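PDB 3AFF: flavin-dependent monooxygenase, oxygenase subunit HsaA, which probably hydroxylates a phenolic secosteroid next to its existing hydroxyl group, using reduced flavin and dioxygen, during the breakdown of cholesterol. Local coordinates for residues 136-141 with 194-199; 114-119 with 150-155; 168-173 with 204-209; 125-130 with 156-161. One frame throughout, in Å; residues are numbered along the deposited sequence.

Interaction 1: 136-141 with 194-199; sequences NGSWNW and TLVVKD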
loop_
_atom_site.group_PDB
_atom_site.type_symbol
_atom_site.label_atom_id
_atom_site.label_comp_id
_atom_site.label_asym_id
_atom_site.label_seq_id
_atom_site.Cartn_x
_atom_site.Cartn_y
_atom_site.Cartn_z
ATOM N N ASN A 136 4.053 56.252 10.576
ATOM C CA ASN A 136 4.776 56.485 9.334
ATOM C C ASN A 136 4.789 55.209 8.565
ATOM O O ASN A 136 5.011 54.153 9.141
ATOM C CB ASN A 136 6.225 56.944 9.586
ATOM C CG ASN A 136 6.311 58.435 9.855
ATOM O OD1 ASN A 136 6.105 59.259 8.951
ATOM N ND2 ASN A 136 6.542 58.800 11.101
ATOM N N GLY A 137 4.579 55.297 7.255
ATOM C CA GLY A 137 4.721 54.111 6.443
ATOM C C GLY A 137 4.133 54.267 5.089
ATOM O O GLY A 137 3.617 55.326 4.774
ATOM N N SER A 138 4.182 53.199 4.293
ATOM C CA SER A 138 3.683 53.242 2.926
ATOM C C SER A 138 3.108 51.854 2.627
ATOM O O SER A 138 3.868 50.892 2.454
ATOM C CB SER A 138 4.807 53.607 1.925
ATOM O OG SER A 138 4.223 53.649 0.617
ATOM N N TRP A 139 1.783 51.755 2.566
ATOM C CA TRP A 139 1.092 50.455 2.606
ATOM C C TRP A 139 0.371 50.189 1.300
ATOM O O TRP A 139 -0.497 50.963 0.927
ATOM C CB TRP A 139 0.020 50.520 3.693
ATOM C CG TRP A 139 0.489 50.248 5.094
ATOM C CD1 TRP A 139 0.520 49.046 5.707
ATOM C CD2 TRP A 139 0.917 51.201 6.064
ATOM N NE1 TRP A 139 0.983 49.155 7.000
ATOM C CE2 TRP A 139 1.217 50.487 7.244
ATOM C CE3 TRP A 139 1.107 52.596 6.047
ATOM C CZ2 TRP A 139 1.656 51.110 8.395
ATOM C CZ3 TRP A 139 1.562 53.202 7.188
ATOM C CH2 TRP A 139 1.829 52.475 8.347
ATOM N N ASN A 140 0.687 49.082 0.633
ATOM C CA ASN A 140 0.111 48.776 -0.663
ATOM C C ASN A 140 -1.110 47.855 -0.590
ATOM O O ASN A 140 -1.499 47.405 0.481
ATOM C CB ASN A 140 1.195 48.135 -1.582
ATOM C CG ASN A 140 1.630 46.752 -1.100
ATOM O OD1 ASN A 140 0.999 46.146 -0.214
ATOM N ND2 ASN A 140 2.683 46.229 -1.708
ATOM N N TRP A 141 -1.707 47.593 -1.749
ATOM C CA TRP A 141 -2.788 46.606 -1.842
ATOM C C TRP A 141 -3.993 46.958 -0.989
ATOM O O TRP A 141 -4.603 46.058 -0.377
ATOM C CB TRP A 141 -2.291 45.231 -1.402
ATOM C CG TRP A 141 -1.968 44.261 -2.509
ATOM C CD1 TRP A 141 -0.720 43.961 -3.005
ATOM C CD2 TRP A 141 -2.899 43.397 -3.196
ATOM N NE1 TRP A 141 -0.831 43.005 -3.994
ATOM C CE2 TRP A 141 -2.152 42.635 -4.126
ATOM C CE3 TRP A 141 -4.303 43.219 -3.132
ATOM C CZ2 TRP A 141 -2.751 41.697 -4.977
ATOM C CZ3 TRP A 141 -4.920 42.312 -4.001
ATOM C CH2 TRP A 141 -4.139 41.543 -4.910
ATOM N N THR A 194 -2.006 52.422 -3.029
ATOM C CA THR A 194 -1.063 52.553 -1.930
ATOM C C THR A 194 -1.290 53.745 -0.997
ATOM O O THR A 194 -1.615 54.852 -1.453
ATOM C CB THR A 194 0.330 52.570 -2.511
ATOM O OG1 THR A 194 0.628 51.207 -2.848
ATOM C CG2 THR A 194 1.332 53.053 -1.502
ATOM N N LEU A 195 -1.112 53.537 0.312
ATOM C CA LEU A 195 -1.517 54.576 1.302
ATOM C C LEU A 195 -0.244 55.085 1.938
ATOM O O LEU A 195 0.499 54.323 2.572
ATOM C CB LEU A 195 -2.449 54.006 2.390
ATOM C CG LEU A 195 -3.581 53.049 1.988
ATOM C CD1 LEU A 195 -4.164 52.273 3.194
ATOM C CD2 LEU A 195 -4.655 53.824 1.215
ATOM N N VAL A 196 0.003 56.376 1.757
ATOM C CA VAL A 196 1.251 56.990 2.256
ATOM C C VAL A 196 0.938 57.838 3.476
ATOM O O VAL A 196 0.106 58.684 3.416
ATOM C CB VAL A 196 1.953 57.866 1.155
ATOM C CG1 VAL A 196 3.320 58.388 1.647
ATOM C CG2 VAL A 196 2.127 57.051 -0.145
ATOM N N VAL A 197 1.614 57.570 4.587
ATOM C CA VAL A 197 1.259 58.138 5.867
ATOM C C VAL A 197 2.568 58.740 6.372
ATOM O O VAL A 197 3.544 58.038 6.463
ATOM C CB VAL A 197 0.721 57.005 6.858
ATOM C CG1 VAL A 197 0.407 57.555 8.196
ATOM C CG2 VAL A 197 -0.528 56.276 6.250
ATOM N N LYS A 198 2.568 60.037 6.687
ATOM C CA LYS A 198 3.799 60.706 7.177
ATOM C C LYS A 198 3.522 61.487 8.439
ATOM O O LYS A 198 2.732 62.449 8.420
ATOM C CB LYS A 198 4.390 61.683 6.146
ATOM C CG LYS A 198 3.991 61.434 4.729
ATOM C CD LYS A 198 5.097 61.845 3.672
ATOM C CE LYS A 198 4.533 61.748 2.212
ATOM N NZ LYS A 198 3.087 62.307 2.012
ATOM N N ASP A 199 4.180 61.089 9.520
ATOM C CA ASP A 199 4.152 61.805 10.803
ATOM C C ASP A 199 2.729 62.105 11.242
ATOM O O ASP A 199 2.411 63.256 11.574
ATOM C CB ASP A 199 4.963 63.125 10.753
ATOM C CG ASP A 199 6.459 62.899 10.786
ATOM O OD1 ASP A 199 6.885 61.830 11.242
ATOM O OD2 ASP A 199 7.225 63.816 10.362
HETATM O O HOH W 1 -0.741 49.082 -4.019
#

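Interaction 2: 114-119 with 150-155; sequences TRISSS and WTFVGG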
loop_
_atom_site.group_PDB
_atom_site.type_symbol
_atom_site.label_atom_id
_atom_site.label_comp_id
_atom_site.label_asym_id
_atom_site.label_seq_id
_atom_site.Cartn_x
_atom_site.Cartn_y
_atom_site.Cartn_z
ATOM N N THR A 114 -20.382 55.439 6.297
ATOM C CA THR A 114 -18.950 55.672 6.064
ATOM C C THR A 114 -18.239 54.320 5.965
ATOM O O THR A 114 -18.534 53.405 6.744
ATOM C CB THR A 114 -18.375 56.452 7.270
ATOM O OG1 THR A 114 -19.106 57.664 7.421
ATOM C CG2 THR A 114 -16.879 56.777 7.098
ATOM N N ARG A 115 -17.335 54.194 5.004
ATOM C CA ARG A 115 -16.548 52.936 4.780
ATOM C C ARG A 115 -15.055 53.087 5.103
ATOM O O ARG A 115 -14.513 54.191 5.122
ATOM C CB ARG A 115 -16.684 52.504 3.298
ATOM C CG ARG A 115 -18.100 52.098 2.928
ATOM C CD ARG A 115 -18.171 51.732 1.436
ATOM N NE ARG A 115 -18.130 52.932 0.629
ATOM C CZ ARG A 115 -19.181 53.671 0.293
ATOM N NH1 ARG A 115 -20.394 53.369 0.732
ATOM N NH2 ARG A 115 -19.006 54.747 -0.476
ATOM N N ILE A 116 -14.396 51.947 5.353
ATOM C CA ILE A 116 -13.043 51.907 5.908
ATOM C C ILE A 116 -12.267 50.907 5.035
ATOM O O ILE A 116 -12.727 49.787 4.823
ATOM C CB ILE A 116 -13.041 51.452 7.447
ATOM C CG1 ILE A 116 -14.042 52.275 8.297
ATOM C CG2 ILE A 116 -11.656 51.541 8.060
ATOM C CD1 ILE A 116 -15.358 51.579 8.494
ATOM N N SER A 117 -11.106 51.307 4.509
ATOM C CA SER A 117 -10.266 50.340 3.772
ATOM C C SER A 117 -9.222 49.787 4.746
ATOM O O SER A 117 -9.263 50.124 5.914
ATOM C CB SER A 117 -9.619 51.044 2.578
ATOM O OG SER A 117 -8.822 52.169 3.016
ATOM N N SER A 118 -8.325 48.904 4.296
ATOM C CA SER A 118 -7.265 48.389 5.151
ATOM C C SER A 118 -5.995 48.158 4.355
ATOM O O SER A 118 -6.032 48.051 3.146
ATOM C CB SER A 118 -7.643 47.056 5.799
ATOM O OG SER A 118 -7.840 46.068 4.802
ATOM N N SER A 119 -4.864 48.150 5.048
ATOM C CA SER A 119 -3.688 47.426 4.547
ATOM C C SER A 119 -2.977 46.958 5.793
ATOM O O SER A 119 -2.216 47.737 6.429
ATOM C CB SER A 119 -2.795 48.279 3.629
ATOM O OG SER A 119 -1.568 47.587 3.306
ATOM N N TRP A 150 -11.758 56.487 5.697
ATOM C CA TRP A 150 -10.864 56.128 6.772
ATOM C C TRP A 150 -10.148 54.836 6.322
ATOM O O TRP A 150 -10.618 54.142 5.403
ATOM C CB TRP A 150 -11.702 55.734 7.972
ATOM C CG TRP A 150 -12.389 56.872 8.747
ATOM C CD1 TRP A 150 -13.612 57.457 8.455
ATOM C CD2 TRP A 150 -11.915 57.487 9.953
ATOM N NE1 TRP A 150 -13.884 58.423 9.396
ATOM C CE2 TRP A 150 -12.860 58.477 10.316
ATOM C CE3 TRP A 150 -10.777 57.308 10.759
ATOM C CZ2 TRP A 150 -12.719 59.278 11.483
ATOM C CZ3 TRP A 150 -10.626 58.104 11.894
ATOM C CH2 TRP A 150 -11.623 59.073 12.268
ATOM N N THR A 151 -9.049 54.493 7.003
ATOM C CA THR A 151 -8.347 53.270 6.699
ATOM C C THR A 151 -7.766 52.660 7.948
ATOM O O THR A 151 -7.375 53.375 8.880
ATOM C CB THR A 151 -7.197 53.502 5.642
ATOM O OG1 THR A 151 -6.885 52.260 5.050
ATOM C CG2 THR A 151 -5.874 54.162 6.276
ATOM N N PHE A 152 -7.620 51.338 7.922
ATOM C CA PHE A 152 -6.684 50.646 8.846
ATOM C C PHE A 152 -5.317 50.449 8.218
ATOM O O PHE A 152 -5.222 50.157 7.050
ATOM C CB PHE A 152 -7.191 49.243 9.201
ATOM C CG PHE A 152 -8.575 49.216 9.843
ATOM C CD1 PHE A 152 -8.843 49.957 11.002
ATOM C CD2 PHE A 152 -9.580 48.422 9.303
ATOM C CE1 PHE A 152 -10.106 49.880 11.651
ATOM C CE2 PHE A 152 -10.874 48.377 9.948
ATOM C CZ PHE A 152 -11.104 49.083 11.111
ATOM N N VAL A 153 -4.253 50.570 9.000
ATOM C CA VAL A 153 -2.918 50.207 8.502
ATOM C C VAL A 153 -2.347 49.390 9.646
ATOM O O VAL A 153 -2.547 49.722 10.824
ATOM C CB VAL A 153 -1.971 51.472 8.191
ATOM C CG1 VAL A 153 -2.413 52.144 6.927
ATOM C CG2 VAL A 153 -1.934 52.434 9.371
ATOM N N GLY A 154 -1.662 48.315 9.302
ATOM C CA GLY A 154 -1.074 47.466 10.282
ATOM C C GLY A 154 0.413 47.677 10.520
ATOM O O GLY A 154 1.133 48.054 9.622
ATOM N N GLY A 155 0.848 47.373 11.738
ATOM C CA GLY A 155 2.230 47.472 12.100
ATOM C C GLY A 155 2.423 47.375 13.587
ATOM O O GLY A 155 1.447 47.340 14.364
#

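Interaction 3: 168-173 with 204-209; sequences SFLIPR and RHRFLS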
loop_
_atom_site.group_PDB
_atom_site.type_symbol
_atom_site.label_atom_id
_atom_site.label_comp_id
_atom_site.label_asym_id
_atom_site.label_seq_id
_atom_site.Cartn_x
_atom_site.Cartn_y
_atom_site.Cartn_z
ATOM N N SER A 168 -3.691 47.379 14.456
ATOM C CA SER A 168 -4.165 48.250 13.378
ATOM C C SER A 168 -4.421 49.656 13.944
ATOM O O SER A 168 -5.048 49.817 15.016
ATOM C CB SER A 168 -5.472 47.731 12.727
ATOM O OG SER A 168 -5.534 46.298 12.691
ATOM N N PHE A 169 -3.960 50.645 13.174
ATOM C CA PHE A 169 -4.136 52.049 13.414
ATOM C C PHE A 169 -5.215 52.481 12.474
ATOM O O PHE A 169 -5.155 52.194 11.268
ATOM C CB PHE A 169 -2.806 52.833 13.103
ATOM C CG PHE A 169 -1.654 52.388 13.932
ATOM C CD1 PHE A 169 -1.392 52.962 15.158
ATOM C CD2 PHE A 169 -0.820 51.344 13.473
ATOM C CE1 PHE A 169 -0.297 52.553 15.954
ATOM C CE2 PHE A 169 0.261 50.885 14.258
ATOM C CZ PHE A 169 0.558 51.524 15.505
ATOM N N LEU A 170 -6.218 53.162 13.024
ATOM C CA LEU A 170 -7.361 53.725 12.246
ATOM C C LEU A 170 -7.129 55.194 11.921
ATOM O O LEU A 170 -6.925 55.984 12.828
ATOM C CB LEU A 170 -8.664 53.608 13.067
ATOM C CG LEU A 170 -9.958 54.205 12.497
ATOM C CD1 LEU A 170 -10.373 53.516 11.133
ATOM C CD2 LEU A 170 -10.963 53.992 13.549
ATOM N N ILE A 171 -7.158 55.593 10.663
ATOM C CA ILE A 171 -6.629 56.936 10.335
ATOM C C ILE A 171 -7.591 57.510 9.326
ATOM O O ILE A 171 -7.990 56.767 8.414
ATOM C CB ILE A 171 -5.221 56.849 9.706
ATOM C CG1 ILE A 171 -4.208 56.321 10.731
ATOM C CG2 ILE A 171 -4.748 58.187 9.248
ATOM C CD1 ILE A 171 -2.740 56.287 10.214
ATOM N N PRO A 172 -7.973 58.801 9.480
ATOM C CA PRO A 172 -8.886 59.411 8.508
ATOM C C PRO A 172 -8.224 59.828 7.185
ATOM O O PRO A 172 -7.034 60.115 7.147
ATOM C CB PRO A 172 -9.439 60.644 9.246
ATOM C CG PRO A 172 -8.350 61.011 10.201
ATOM C CD PRO A 172 -7.661 59.718 10.603
ATOM N N ARG A 173 -9.051 59.872 6.142
ATOM C CA ARG A 173 -8.645 60.172 4.766
ATOM C C ARG A 173 -7.840 61.493 4.564
ATOM O O ARG A 173 -6.911 61.544 3.741
ATOM C CB ARG A 173 -9.861 60.053 3.844
ATOM C CG ARG A 173 -9.583 60.352 2.357
ATOM C CD ARG A 173 -9.142 59.143 1.589
ATOM N NE ARG A 173 -8.159 59.556 0.584
ATOM C CZ ARG A 173 -8.414 59.842 -0.687
ATOM N NH1 ARG A 173 -9.665 59.704 -1.220
ATOM N NH2 ARG A 173 -7.391 60.225 -1.441
ATOM N N ARG A 204 -4.630 56.859 21.234
ATOM C CA ARG A 204 -4.746 55.470 21.707
ATOM C C ARG A 204 -6.046 54.711 21.394
ATOM O O ARG A 204 -6.024 53.480 21.185
ATOM C CB ARG A 204 -4.356 55.344 23.194
ATOM C CG ARG A 204 -2.797 55.455 23.371
ATOM C CD ARG A 204 -2.327 54.981 24.681
ATOM N NE ARG A 204 -2.870 55.790 25.794
ATOM C CZ ARG A 204 -2.204 56.816 26.322
ATOM N NH1 ARG A 204 -1.016 57.158 25.827
ATOM N NH2 ARG A 204 -2.706 57.479 27.334
ATOM N N HIS A 205 -7.164 55.419 21.341
ATOM C CA HIS A 205 -8.423 54.785 21.100
ATOM C C HIS A 205 -8.542 54.417 19.623
ATOM O O HIS A 205 -9.484 53.701 19.248
ATOM C CB HIS A 205 -9.651 55.628 21.577
ATOM C CG HIS A 205 -9.773 56.952 20.887
ATOM N ND1 HIS A 205 -9.026 58.053 21.255
ATOM C CD2 HIS A 205 -10.497 57.332 19.815
ATOM C CE1 HIS A 205 -9.300 59.060 20.452
ATOM N NE2 HIS A 205 -10.180 58.647 19.563
ATOM N N ARG A 206 -7.591 54.891 18.793
ATOM C CA ARG A 206 -7.619 54.482 17.402
ATOM C C ARG A 206 -6.495 53.504 16.995
ATOM O O ARG A 206 -6.111 53.432 15.862
ATOM C CB ARG A 206 -7.726 55.691 16.477
ATOM C CG ARG A 206 -9.112 56.354 16.459
ATOM C CD ARG A 206 -9.359 57.199 15.213
ATOM N NE ARG A 206 -9.012 58.603 15.451
ATOM C CZ ARG A 206 -8.000 59.267 14.871
ATOM N NH1 ARG A 206 -7.196 58.659 13.981
ATOM N NH2 ARG A 206 -7.744 60.551 15.211
ATOM N N PHE A 207 -6.022 52.738 17.946
ATOM C CA PHE A 207 -5.193 51.589 17.682
ATOM C C PHE A 207 -5.869 50.415 18.354
ATOM O O PHE A 207 -6.242 50.557 19.513
ATOM C CB PHE A 207 -3.838 51.734 18.377
ATOM C CG PHE A 207 -2.998 50.464 18.395
ATOM C CD1 PHE A 207 -2.323 50.038 17.223
ATOM C CD2 PHE A 207 -2.776 49.762 19.575
ATOM C CE1 PHE A 207 -1.515 48.889 17.201
ATOM C CE2 PHE A 207 -1.968 48.595 19.573
ATOM C CZ PHE A 207 -1.315 48.189 18.385
ATOM N N LEU A 208 -5.896 49.240 17.694
ATOM C CA LEU A 208 -6.439 48.046 18.313
ATOM C C LEU A 208 -5.418 46.913 18.103
ATOM O O LEU A 208 -5.070 46.592 16.945
ATOM C CB LEU A 208 -7.806 47.664 17.692
ATOM C CG LEU A 208 -8.339 46.295 18.150
ATOM C CD1 LEU A 208 -8.610 46.340 19.639
ATOM C CD2 LEU A 208 -9.590 45.873 17.395
ATOM N N SER A 209 -4.952 46.349 19.221
ATOM C CA SER A 209 -3.948 45.293 19.247
ATOM C C SER A 209 -4.545 43.935 18.807
ATOM O O SER A 209 -5.715 43.623 19.104
ATOM C CB SER A 209 -3.464 45.217 20.684
ATOM O OG SER A 209 -2.525 44.185 20.900
HETATM O O HOH W 2 -6.543 45.243 15.078
#

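Interaction 4: 125-130 with 156-161; sequences AGVVVD and PVIKDG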
loop_
_atom_site.group_PDB
_atom_site.type_symbol
_atom_site.label_atom_id
_atom_site.label_comp_id
_atom_site.label_asym_id
_atom_site.label_seq_id
_atom_site.Cartn_x
_atom_site.Cartn_y
_atom_site.Cartn_z
ATOM N N ALA A 125 5.010 51.732 10.997
ATOM C CA ALA A 125 4.977 51.522 12.414
ATOM C C ALA A 125 4.355 52.756 13.117
ATOM O O ALA A 125 4.193 53.797 12.499
ATOM C CB ALA A 125 6.415 51.250 12.927
ATOM N N GLY A 126 4.023 52.605 14.398
ATOM C CA GLY A 126 3.518 53.685 15.205
ATOM C C GLY A 126 4.530 53.844 16.349
ATOM O O GLY A 126 4.803 52.906 17.021
ATOM N N VAL A 127 5.099 55.040 16.547
ATOM C CA VAL A 127 6.055 55.199 17.623
ATOM C C VAL A 127 5.312 55.923 18.764
ATOM O O VAL A 127 4.674 56.946 18.516
ATOM C CB VAL A 127 7.264 56.023 17.143
ATOM C CG1 VAL A 127 8.141 56.499 18.399
ATOM C CG2 VAL A 127 8.106 55.218 16.127
ATOM N N VAL A 128 5.385 55.398 19.981
ATOM C CA VAL A 128 4.702 55.990 21.137
ATOM C C VAL A 128 5.063 57.461 21.344
ATOM O O VAL A 128 6.239 57.814 21.367
ATOM C CB VAL A 128 4.971 55.141 22.402
ATOM C CG1 VAL A 128 4.481 55.820 23.700
ATOM C CG2 VAL A 128 4.296 53.773 22.186
ATOM N N VAL A 129 4.041 58.308 21.402
ATOM C CA VAL A 129 4.206 59.775 21.783
ATOM C C VAL A 129 3.225 60.180 22.916
ATOM O O VAL A 129 2.394 59.347 23.393
ATOM C CB VAL A 129 4.129 60.778 20.567
ATOM C CG1 VAL A 129 5.275 60.527 19.539
ATOM C CG2 VAL A 129 2.747 60.734 19.863
ATOM N N ASP A 130 3.296 61.430 23.366
ATOM C CA ASP A 130 2.302 61.826 24.316
ATOM C C ASP A 130 0.937 61.608 23.679
ATOM O O ASP A 130 0.638 62.200 22.616
ATOM C CB ASP A 130 2.443 63.318 24.695
ATOM C CG ASP A 130 1.209 63.812 25.532
ATOM O OD1 ASP A 130 0.238 64.313 24.948
ATOM O OD2 ASP A 130 1.178 63.606 26.750
ATOM N N PRO A 156 3.707 47.336 14.013
ATOM C CA PRO A 156 4.030 47.262 15.415
ATOM C C PRO A 156 3.916 48.667 16.030
ATOM O O PRO A 156 3.987 49.635 15.315
ATOM C CB PRO A 156 5.494 46.797 15.425
ATOM C CG PRO A 156 6.055 47.255 14.064
ATOM C CD PRO A 156 4.886 47.380 13.128
ATOM N N VAL A 157 3.740 48.712 17.345
ATOM C CA VAL A 157 3.955 49.906 18.188
ATOM C C VAL A 157 5.411 49.881 18.678
ATOM O O VAL A 157 5.857 48.852 19.134
ATOM C CB VAL A 157 3.003 49.803 19.381
ATOM C CG1 VAL A 157 3.290 50.812 20.425
ATOM C CG2 VAL A 157 1.553 49.942 18.907
ATOM N N ILE A 158 6.166 50.992 18.509
ATOM C CA ILE A 158 7.584 51.065 18.940
ATOM C C ILE A 158 7.629 51.946 20.151
ATOM O O ILE A 158 7.081 53.051 20.120
ATOM C CB ILE A 158 8.491 51.747 17.884
ATOM C CG1 ILE A 158 8.426 51.011 16.527
ATOM C CG2 ILE A 158 9.986 51.894 18.408
ATOM C CD1 ILE A 158 8.512 49.532 16.617
ATOM N N LYS A 159 8.137 51.423 21.260
ATOM C CA LYS A 159 8.211 52.163 22.510
ATOM C C LYS A 159 9.575 51.970 23.142
ATOM O O LYS A 159 10.035 50.845 23.275
ATOM C CB LYS A 159 7.127 51.692 23.491
ATOM C CG LYS A 159 7.202 52.265 24.893
ATOM C CD LYS A 159 5.862 52.125 25.591
ATOM C CE LYS A 159 6.027 52.177 27.105
ATOM N NZ LYS A 159 4.700 52.030 27.782
ATOM N N ASP A 160 10.189 53.079 23.601
ATOM C CA ASP A 160 11.509 53.027 24.168
ATOM C C ASP A 160 12.473 52.350 23.156
ATOM O O ASP A 160 13.402 51.651 23.565
ATOM C CB ASP A 160 11.615 52.274 25.520
ATOM C CG ASP A 160 10.823 52.922 26.684
ATOM O OD1 ASP A 160 10.666 54.155 26.724
ATOM O OD2 ASP A 160 10.365 52.146 27.573
ATOM N N GLY A 161 12.277 52.571 21.867
ATOM C CA GLY A 161 13.232 52.127 20.875
ATOM C C GLY A 161 13.126 50.685 20.400
ATOM O O GLY A 161 14.076 50.201 19.740
#

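Interaction 1: 136-141 with 194-199
G137 and W139 pair with V197 and L195 in the antiparallel strands 132-142 and 193-198, part of the beta domain of an acyl-CoA dehydrogenase-like fold; the segment axes run at 170°. Four backbone hydrogen bonds join these hydrogen-bonded pairs, the shortest from L195 N to W139 O at 2.7 Å, while S138 and V196 form the non-hydrogen-bonded pair between them.

Apolar contact is made on the face carrying W139, L195 and V197. The indole, with CG anti to its own carbonyl carbon (chi1 -84°), leans back over G137, and its CZ3 reaches V197 CG2 at 3.8 Å. Outside the pair, W139 NE1 donates to G154 O.

At the N140 end, a water accepts from W141 N (2.9 Å) and hydrogen-bonds T194 OG1 (2.8 Å). W141, an FMN-binding residue by similarity, stacks on H368 and donates NE1 to A346 O of a neighbouring subunit.

The polar grip lies where the chain turns at D199. N136 OD1 accepts from D199 N at 2.7 Å, the donor standing above the carbonyl plane, and N136 ND2 gives a 3.1 Å bond to the anti side of D199 OD1.

Interaction 2: 114-119 with 150-155
W150, F152 and I116 lose the most surface here, all three on one face of the parallel pair formed by strands 116-119 and 150-159, whose segment axes diverge by 18°. I116 CG2 is the central contact: it sits over the middle of the F152 ring, 3.9 Å from the centroid and 13° off the ring normal, a CH-pi contact. The I116 torsion explains this, since CG1 lies beside the backbone N (chi1 -51°) and the CG2 branch is turned to the phenyl face.

I116 and W150 run side by side in the same direction, with CG1 4.2 Å from W150 CB. Farther out, T114 CG2 meets the indole edge at W150 CD1, 3.6 Å away.

On the face carrying S117, T151, S119 and V153, S117 OG and T151 OG1 share a 2.8 Å hydrogen bond whose donor is undetermined. Between the faces, backbone bonds alternate, including F152 N to S117 O (2.9 Å) and G154 N to S119 O (3.0 Å). S119 OG hydrogen-bonds N140 O of strand 132-142. S118 and S119 are FMN-binding residues by similarity, so this pairing probably forms part of the flavin site of an acyl-CoA dehydrogenase-like beta domain.

Interaction 3: 168-173 with 204-209
F169 and F207 face each other as a non-hydrogen-bonded pair of antiparallel strands 162-172 and 207-209 in the mixed sheet of the acyl-CoA dehydrogenase-like beta domain, their rings obliquely inclined at 42° with centroids 4.8 Å apart. F207 CD1 stands over one face of the F169 ring, displaced toward its rim, 3.5 Å from F169 CE1. Different first torsions allow the meeting: F207 CG is anti to the backbone N (chi1 168°), whereas F169 CG lies beside its own.

R206 crosses L170 at about a right angle. Its methylene CD packs on L170 CD2 at 4.0 Å, and a bend at chi3 turns the guanidinium back, so that NH1 donates to L170 O at 2.9 Å with the acceptor in the guanidinium plane. L170 N in turn donates to R206 O, a nearly straight bond (175° at the hydrogen), so R206 holds both L170 backbone polar atoms.

S168 and L208 exchange two backbone bonds, and a water joins S168 OG to L208 O.

Around the pair, R206 NE makes a salt bridge with E106 of helix 101-108, L170 packs on that helix and on L96 of helix 80-96, and the two phenyl rings meet Y133 of strand 132-142.

Interaction 4: 125-130 with 156-161
V128 CG2 lies anti to the carbonyl carbon and beside the backbone N, while V157 CG1 is anti to its own N (chi1 170°); these settings bring the two methyls to 3.6 Å. The residues belong to strands 124-129 and 150-159, a parallel pair in the beta domain of the acyl-CoA dehydrogenase-like fold, with segment axes 35° apart.

The register is set by G126 opposite V157 and V127 opposite I158. Three backbone hydrogen bonds hold it: G126 N to P156 O (3.1 Å), I158 N to G126 O (2.8 Å) and V128 N to I158 O (2.9 Å). All are nearly straight, with angles at the hydrogen of 165° or more, and each donor approaches close to the line of its acceptor's C=O bond. G126 thus gives and accepts on the same strand, as expected for a parallel pair.

On the V127 and I158 face the side chains cross obliquely, with V127 CG2 3.9 Å from I158 CB. A125 CB touches both I158 CG1 and the P156 ring. I158 also packs on I158 of a neighbouring subunit, placing this face at a subunit interface. On the other face, Y133 of strand 132-142 packs against both V157 and V128.

At the strand end the K159 chain is extended beyond CG and leads away, but the base of its side chain still touches the partner: K159 CB is 3.7 Å from V128 CG2.

How the interactions relate
All four contacts lie in one mixed sheet on the same side of the chain's centre. Strand 150-159 carries both interaction 2 and interaction 4, whose centres are 19 Å apart; strand 162-172, its antiparallel neighbour, carries interaction 3, whose centre is 8 Å from that of interaction 2. Interaction 1 is joined directly to interaction 2, their centres 11 Å apart. Along the chain, interaction 1 alternates with each of the others, and 2 with 4, while 3 opens after 2 and 4 have closed. Some of the residues expected to bind FMN (W141, S118, S119) fall in interactions 1 and 2, whereas interactions 1 and 4 touch a neighbouring subunit, so the sheet links flavin site and assembly.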